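Local coordinates for pullulanase (Bacillus acidopullulyticus, PDB 2WAN), which hydrolyses alpha-1,6-glucosidic linkages in pullulan and, as a debranching glycoside hydrolase, probably also the branch points of amylopectin and related dextrins, at residues 882-894 / 898-910. Residues are numbered along the deposited sequence; the frame is centred on the assembly and turned at random.
Sequences NLPSGDWTIVGLG and GEKSLGHVMGNVQ
Leu-883 lays its side chain against Val-905, Gly-907 and Val-909. Its CB lies 3.8 Å from Gly-907 O, the same oxygen that accepts the Leu-883 N-H almost straight (173° at the hydrogen). CG, anti to the carbonyl carbon (chi1 -61°), still lies near the Gly-907 carbonyl; from there Leu-883 CD1 meets Val-905 CG2 at 3.9 Å, the two side chains crossing at about a right angle, and also nears Asn-908 N, while Leu-883 CD2 stands 4.0 Å from Val-909 CG1. Leu-919 and Ile-869, from two neighbouring strands, add to this apolar cluster. Cutting the side chain back to an alanine here is likely to leave a gap between Val-905 and Val-909. Trp-888 and Val-905 form an antiparallel hydrogen-bonded pair, exchanging N-H and C=O in both directions, and Thr-889 with His-904 forms the adjoining non-hydrogen-bonded pair; this strand pairing belongs to the C-terminal all-beta domain, where strand 888-893 also pairs with strand 915-920. Within the same pairing, Ile-890 CD1 packs on Val-905 CG1 at 3.9 Å. On the side of the sheet bearing Thr-889, His-904 ND1 donates to the syn lone pair of Asp-887 OD1 at 2.6 Å, ring and carboxylate lying 15° from coplanar, while His-904 NE2 hydrogen-bonds a glycerol, probably from the crystallisation liquor.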
ATOM      1  N   ASN A 882      10.558  31.963 -27.120  1.00 11.21           N
ATOM      2  CA  ASN A 882       9.916  32.320 -28.380  1.00 12.96           C
ATOM      3  C   ASN A 882       8.475  31.878 -28.354  1.00 12.85           C
ATOM      4  O   ASN A 882       8.192  30.749 -27.963  1.00 14.14           O
ATOM      5  CB  ASN A 882      10.667  31.678 -29.533  1.00 13.47           C
ATOM      6  CG  ASN A 882      12.017  32.346 -29.756  1.00 16.11           C
ATOM      7  OD1 ASN A 882      12.090  33.565 -29.807  1.00 17.51           O
ATOM      8  ND2 ASN A 882      13.079  31.557 -29.837  1.00 16.12           N
ATOM      9  N   LEU A 883       7.572  32.767 -28.754  1.00 13.25           N
ATOM     10  CA  LEU A 883       6.144  32.469 -28.630  1.00 13.65           C
ATOM     11  C   LEU A 883       5.502  32.093 -29.967  1.00 15.05           C
ATOM     12  O   LEU A 883       5.943  32.568 -31.026  1.00 14.62           O
ATOM     13  CB  LEU A 883       5.402  33.645 -27.996  1.00 13.00           C
ATOM     14  CG  LEU A 883       5.826  34.064 -26.589  1.00 17.69           C
ATOM     15  CD1 LEU A 883       5.180  35.402 -26.234  1.00 16.55           C
ATOM     16  CD2 LEU A 883       5.426  32.971 -25.592  1.00 18.98           C
ATOM     17  N   PRO A 884       4.462  31.229 -29.929  1.00 14.79           N
ATOM     18  CA  PRO A 884       3.627  31.058 -31.123  1.00 15.31           C
ATOM     19  C   PRO A 884       2.949  32.372 -31.499  1.00 14.85           C
ATOM     20  O   PRO A 884       2.916  33.319 -30.696  1.00 14.59           O
ATOM     21  CB  PRO A 884       2.574  30.031 -30.687  1.00 13.70           C
ATOM     22  CG  PRO A 884       3.189  29.331 -29.472  1.00 14.13           C
ATOM     23  CD  PRO A 884       3.969  30.429 -28.792  1.00 14.29           C
ATOM     24  N   SER A 885       2.362  32.407 -32.694  1.00 17.36           N
ATOM     25  CA  SER A 885       1.745  33.625 -33.226  1.00 17.27           C
ATOM     26  C   SER A 885       0.671  34.214 -32.312  1.00 15.95           C
ATOM     27  O   SER A 885       0.079  33.503 -31.485  1.00 16.43           O
ATOM     28  CB  SER A 885       1.141  33.349 -34.617  1.00 19.68           C
ATOM     29  OG  SER A 885       0.082  32.408 -34.511  1.00 26.05           O
ATOM     30  N   GLY A 886       0.443  35.518 -32.459  1.00 15.42           N
ATOM     31  CA  GLY A 886      -0.669  36.178 -31.806  1.00 18.08           C
ATOM     32  C   GLY A 886      -0.314  36.901 -30.525  1.00 17.18           C
ATOM     33  O   GLY A 886       0.844  36.897 -30.087  1.00 17.50           O
ATOM     34  N   ASP A 887      -1.324  37.544 -29.956  1.00 16.27           N
ATOM     35  CA  ASP A 887      -1.192  38.284 -28.706  1.00 18.26           C
ATOM     36  C   ASP A 887      -1.277  37.340 -27.513  1.00 17.48           C
ATOM     37  O   ASP A 887      -2.219  36.539 -27.409  1.00 17.50           O
ATOM     38  CB  ASP A 887      -2.297  39.340 -28.607  1.00 20.19           C
ATOM     39  CG  ASP A 887      -2.113  40.256 -27.402  1.00 26.52           C
ATOM     40  OD1 ASP A 887      -2.941  40.203 -26.480  1.00 34.21           O
ATOM     41  OD2 ASP A 887      -1.110  40.993 -27.363  1.00 34.07           O
ATOM     42  N   TRP A 888      -0.305  37.456 -26.608  1.00 16.38           N
ATOM     43  CA  TRP A 888      -0.288  36.679 -25.361  1.00 14.68           C
ATOM     44  C   TRP A 888      -0.495  37.560 -24.133  1.00 14.47           C
ATOM     45  O   TRP A 888       0.102  38.635 -24.008  1.00 13.96           O
ATOM     46  CB  TRP A 888       1.010  35.864 -25.237  1.00 13.09           C
ATOM     47  CG  TRP A 888       1.062  34.781 -26.247  1.00 12.78           C
ATOM     48  CD1 TRP A 888       1.570  34.865 -27.522  1.00 13.71           C
ATOM     49  CD2 TRP A 888       0.555  33.449 -26.101  1.00 12.82           C
ATOM     50  NE1 TRP A 888       1.401  33.664 -28.175  1.00 14.44           N
ATOM     51  CE2 TRP A 888       0.795  32.773 -27.324  1.00 14.55           C
ATOM     52  CE3 TRP A 888      -0.074  32.753 -25.043  1.00 11.62           C
ATOM     53  CZ2 TRP A 888       0.421  31.433 -27.532  1.00 14.37           C
ATOM     54  CZ3 TRP A 888      -0.432  31.422 -25.245  1.00 13.58           C
ATOM     55  CH2 TRP A 888      -0.192  30.777 -26.487  1.00 13.49           C
ATOM     56  N   THR A 889      -1.369  37.107 -23.241  1.00 10.71           N
ATOM     57  CA  THR A 889      -1.621  37.785 -21.978  1.00 11.10           C
ATOM     58  C   THR A 889      -0.790  37.116 -20.888  1.00 12.05           C
ATOM     59  O   THR A 889      -0.910  35.913 -20.676  1.00 10.88           O
ATOM     60  CB  THR A 889      -3.130  37.712 -21.599  1.00 11.98           C
ATOM     61  OG1 THR A 889      -3.908  38.310 -22.636  1.00 15.84           O
ATOM     62  CG2 THR A 889      -3.382  38.461 -20.283  1.00 12.00           C
ATOM     63  N   ILE A 890       0.054  37.888 -20.197  1.00 10.29           N
ATOM     64  CA  ILE A 890       0.827  37.360 -19.065  1.00 10.87           C
ATOM     65  C   ILE A 890      -0.103  37.271 -17.859  1.00 11.04           C
ATOM     66  O   ILE A 890      -0.729  38.256 -17.495  1.00 13.09           O
ATOM     67  CB  ILE A 890       2.033  38.280 -18.717  1.00  9.17           C
ATOM     68  CG1 ILE A 890       2.955  38.428 -19.938  1.00 12.10           C
ATOM     69  CG2 ILE A 890       2.782  37.719 -17.497  1.00 11.80           C
ATOM     70  CD1 ILE A 890       3.901  39.659 -19.852  1.00 14.94           C
ATOM     71  N   VAL A 891      -0.222  36.079 -17.272  1.00  9.85           N
ATOM     72  CA  VAL A 891      -1.034  35.916 -16.052  1.00 11.08           C
ATOM     73  C   VAL A 891      -0.210  35.416 -14.846  1.00  9.46           C
ATOM     74  O   VAL A 891      -0.641  35.517 -13.702  1.00 12.47           O
ATOM     75  CB  VAL A 891      -2.306  35.019 -16.300  1.00 10.88           C
ATOM     76  CG1 VAL A 891      -3.217  35.677 -17.305  1.00 12.06           C
ATOM     77  CG2 VAL A 891      -1.905  33.620 -16.752  1.00 14.27           C
ATOM     78  N   GLY A 892       0.989  34.897 -15.107  1.00 10.31           N
ATOM     79  CA  GLY A 892       1.903  34.475 -14.044  1.00 10.39           C
ATOM     80  C   GLY A 892       3.301  34.949 -14.399  1.00  9.61           C
ATOM     81  O   GLY A 892       3.869  34.544 -15.423  1.00 10.65           O
ATOM     82  N   LEU A 893       3.847  35.823 -13.558  1.00 12.60           N
ATOM     83  CA  LEU A 893       5.178  36.373 -13.796  1.00 11.99           C
ATOM     84  C   LEU A 893       5.819  36.691 -12.450  1.00 11.82           C
ATOM     85  O   LEU A 893       5.260  37.474 -11.664  1.00 12.36           O
ATOM     86  CB  LEU A 893       5.087  37.647 -14.634  1.00 13.67           C
ATOM     87  CG  LEU A 893       6.399  38.331 -15.027  1.00 16.46           C
ATOM     88  CD1 LEU A 893       7.187  37.457 -15.957  1.00 14.87           C
ATOM     89  CD2 LEU A 893       6.101  39.688 -15.663  1.00 20.26           C
ATOM     90  N   GLY A 894       6.983  36.097 -12.192  1.00 12.41           N
ATOM     91  CA  GLY A 894       7.670  36.293 -10.905  1.00 13.75           C
ATOM     92  C   GLY A 894       6.771  35.896  -9.746  1.00 15.00           C
ATOM     93  O   GLY A 894       6.208  34.803  -9.755  1.00 14.62           O
ATOM     94  N   GLY A 898      -2.210  34.687 -11.229  1.00 11.76           N
ATOM     95  CA  GLY A 898      -3.638  34.940 -11.097  1.00 10.88           C
ATOM     96  C   GLY A 898      -4.402  34.833 -12.394  1.00 11.88           C
ATOM     97  O   GLY A 898      -3.896  34.309 -13.392  1.00 13.35           O
ATOM     98  N   GLU A 899      -5.623  35.375 -12.372  1.00 11.53           N
ATOM     99  CA  GLU A 899      -6.497  35.357 -13.540  1.00 10.58           C
ATOM    100  C   GLU A 899      -6.438  36.626 -14.390  1.00 12.19           C
ATOM    101  O   GLU A 899      -7.032  36.671 -15.474  1.00 15.76           O
ATOM    102  CB  GLU A 899      -7.946  35.148 -13.080  1.00 10.44           C
ATOM    103  CG  GLU A 899      -8.159  33.858 -12.282  1.00 10.24           C
ATOM    104  CD  GLU A 899      -8.107  32.589 -13.145  1.00  9.68           C
ATOM    105  OE1 GLU A 899      -8.290  32.694 -14.375  1.00 12.82           O
ATOM    106  OE2 GLU A 899      -7.944  31.479 -12.572  1.00 12.45           O
ATOM    107  N   LYS A 900      -5.758  37.654 -13.878  1.00 13.64           N
ATOM    108  CA  LYS A 900      -5.802  39.002 -14.457  1.00 15.41           C
ATOM    109  C   LYS A 900      -4.584  39.261 -15.340  1.00 15.02           C
ATOM    110  O   LYS A 900      -3.500  38.713 -15.103  1.00 14.46           O
ATOM    111  CB  LYS A 900      -5.818  40.072 -13.351  1.00 15.69           C
ATOM    112  CG  LYS A 900      -6.977  39.987 -12.348  1.00 25.07           C
ATOM    113  CD  LYS A 900      -6.608  40.820 -11.111  1.00 31.23           C
ATOM    114  CE  LYS A 900      -7.665  40.754 -10.022  1.00 38.88           C
ATOM    115  NZ  LYS A 900      -8.675  41.827 -10.181  1.00 45.27           N
ATOM    116  N   SER A 901      -4.760  40.117 -16.340  1.00 12.73           N
ATOM    117  CA  SER A 901      -3.643  40.517 -17.197  1.00 15.04           C
ATOM    118  C   SER A 901      -2.561  41.270 -16.431  1.00 14.36           C
ATOM    119  O   SER A 901      -2.854  42.241 -15.720  1.00 15.13           O
ATOM    120  CB  SER A 901      -4.134  41.410 -18.336  1.00 14.49           C
ATOM    121  OG  SER A 901      -3.008  41.857 -19.101  1.00 16.08           O
ATOM    122  N   LEU A 902      -1.322  40.814 -16.593  1.00 12.42           N
ATOM    123  CA  LEU A 902      -0.140  41.505 -16.066  1.00 13.60           C
ATOM    124  C   LEU A 902       0.606  42.219 -17.181  1.00 15.65           C
ATOM    125  O   LEU A 902       1.704  42.744 -16.974  1.00 16.56           O
ATOM    126  CB  LEU A 902       0.810  40.498 -15.421  1.00 12.94           C
ATOM    127  CG  LEU A 902       0.222  39.644 -14.293  1.00 14.48           C
ATOM    128  CD1 LEU A 902       1.281  38.718 -13.734  1.00 15.12           C
ATOM    129  CD2 LEU A 902      -0.385  40.532 -13.169  1.00 14.02           C
ATOM    130  N   GLY A 903       0.010  42.229 -18.366  1.00 15.54           N
ATOM    131  CA  GLY A 903       0.655  42.817 -19.528  1.00 16.10           C
ATOM    132  C   GLY A 903       0.472  41.897 -20.711  1.00 15.92           C
ATOM    133  O   GLY A 903       0.204  40.707 -20.533  1.00 17.16           O
ATOM    134  N   HIS A 904       0.603  42.457 -21.912  1.00 15.94           N
ATOM    135  CA  HIS A 904       0.510  41.693 -23.164  1.00 14.97           C
ATOM    136  C   HIS A 904       1.843  41.695 -23.891  1.00 15.73           C
ATOM    137  O   HIS A 904       2.574  42.706 -23.865  1.00 17.33           O
ATOM    138  CB  HIS A 904      -0.558  42.302 -24.081  1.00 16.03           C
ATOM    139  CG  HIS A 904      -1.951  42.148 -23.555  1.00 17.21           C
ATOM    140  ND1 HIS A 904      -2.849  41.246 -24.083  1.00 23.35           N
ATOM    141  CD2 HIS A 904      -2.585  42.750 -22.520  1.00 18.39           C
ATOM    142  CE1 HIS A 904      -3.988  41.320 -23.417  1.00 19.55           C
ATOM    143  NE2 HIS A 904      -3.849  42.214 -22.454  1.00 17.87           N
ATOM    144  N   VAL A 905       2.160  40.576 -24.544  1.00 12.83           N
ATOM    145  CA  VAL A 905       3.388  40.467 -25.341  1.00 13.57           C
ATOM    146  C   VAL A 905       3.129  39.665 -26.612  1.00 15.16           C
ATOM    147  O   VAL A 905       2.169  38.873 -26.674  1.00 14.81           O
ATOM    148  CB  VAL A 905       4.549  39.790 -24.558  1.00 14.83           C
ATOM    149  CG1 VAL A 905       5.064  40.692 -23.416  1.00 15.93           C
ATOM    150  CG2 VAL A 905       4.114  38.409 -24.044  1.00 16.10           C
ATOM    151  N   MET A 906       3.969  39.886 -27.627  1.00 14.76           N
ATOM    152  CA  MET A 906       4.029  39.036 -28.813  1.00 13.14           C
ATOM    153  C   MET A 906       5.463  38.641 -29.113  1.00 14.21           C
ATOM    154  O   MET A 906       6.390  39.399 -28.825  1.00 15.73           O
ATOM    155  CB  MET A 906       3.455  39.751 -30.042  1.00 17.30           C
ATOM    156  CG  MET A 906       2.057  40.238 -29.851  1.00 20.78           C
ATOM    157  SD  MET A 906       1.508  41.215 -31.270  1.00 30.20           S
ATOM    158  CE  MET A 906       1.610  40.012 -32.557  1.00 22.93           C
ATOM    159  N   GLY A 907       5.634  37.467 -29.711  1.00 12.27           N
ATOM    160  CA  GLY A 907       6.922  37.039 -30.280  1.00 13.78           C
ATOM    161  C   GLY A 907       7.898  36.372 -29.342  1.00 13.03           C
ATOM    162  O   GLY A 907       8.369  35.271 -29.614  1.00 14.14           O
ATOM    163  N   ASN A 908       8.214  37.057 -28.246  1.00 14.77           N
ATOM    164  CA  ASN A 908       9.216  36.602 -27.308  1.00 17.03           C
ATOM    165  C   ASN A 908       8.852  37.158 -25.939  1.00 15.22           C
ATOM    166  O   ASN A 908       8.207  38.209 -25.834  1.00 18.03           O
ATOM    167  CB  ASN A 908      10.603  37.105 -27.762  1.00 17.60           C
ATOM    168  CG  ASN A 908      11.755  36.412 -27.066  1.00 28.93           C
ATOM    169  OD1 ASN A 908      12.155  35.301 -27.434  1.00 34.59           O
ATOM    170  ND2 ASN A 908      12.347  37.100 -26.097  1.00 32.37           N
ATOM    171  N   VAL A 909       9.246  36.445 -24.889  1.00 13.30           N
ATOM    172  CA  VAL A 909       8.988  36.907 -23.519  1.00 14.37           C
ATOM    173  C   VAL A 909      10.114  36.468 -22.582  1.00 15.31           C
ATOM    174  O   VAL A 909      10.700  35.388 -22.754  1.00 14.01           O
ATOM    175  CB  VAL A 909       7.594  36.412 -22.996  1.00 15.64           C
ATOM    176  CG1 VAL A 909       7.572  34.905 -22.826  1.00 17.30           C
ATOM    177  CG2 VAL A 909       7.186  37.137 -21.695  1.00 17.05           C
ATOM    178  N   GLN A 910      10.416  37.316 -21.603  1.00 17.06           N
ATOM    179  CA  GLN A 910      11.470  37.029 -20.636  1.00 18.51           C
ATOM    180  C   GLN A 910      10.878  36.426 -19.357  1.00 17.44           C
ATOM    181  O   GLN A 910       9.872  36.914 -18.837  1.00 17.46           O
ATOM    182  CB  GLN A 910      12.247  38.314 -20.339  1.00 19.47           C
ATOM    183  CG  GLN A 910      13.511  38.103 -19.524  1.00 26.34           C
ATOM    184  CD  GLN A 910      14.318  39.380 -19.389  1.00 33.71           C
ATOM    185  OE1 GLN A 910      14.638  40.034 -20.381  1.00 40.86           O
ATOM    186  NE2 GLN A 910      14.641  39.745 -18.157  1.00 38.05           N
TER
HETATM  187  O   HOH W   1       3.441  35.961 -30.587  1.00 14.27           O
HETATM  188  O   HOH W   2      -2.630  37.414 -13.005  1.00 10.77           O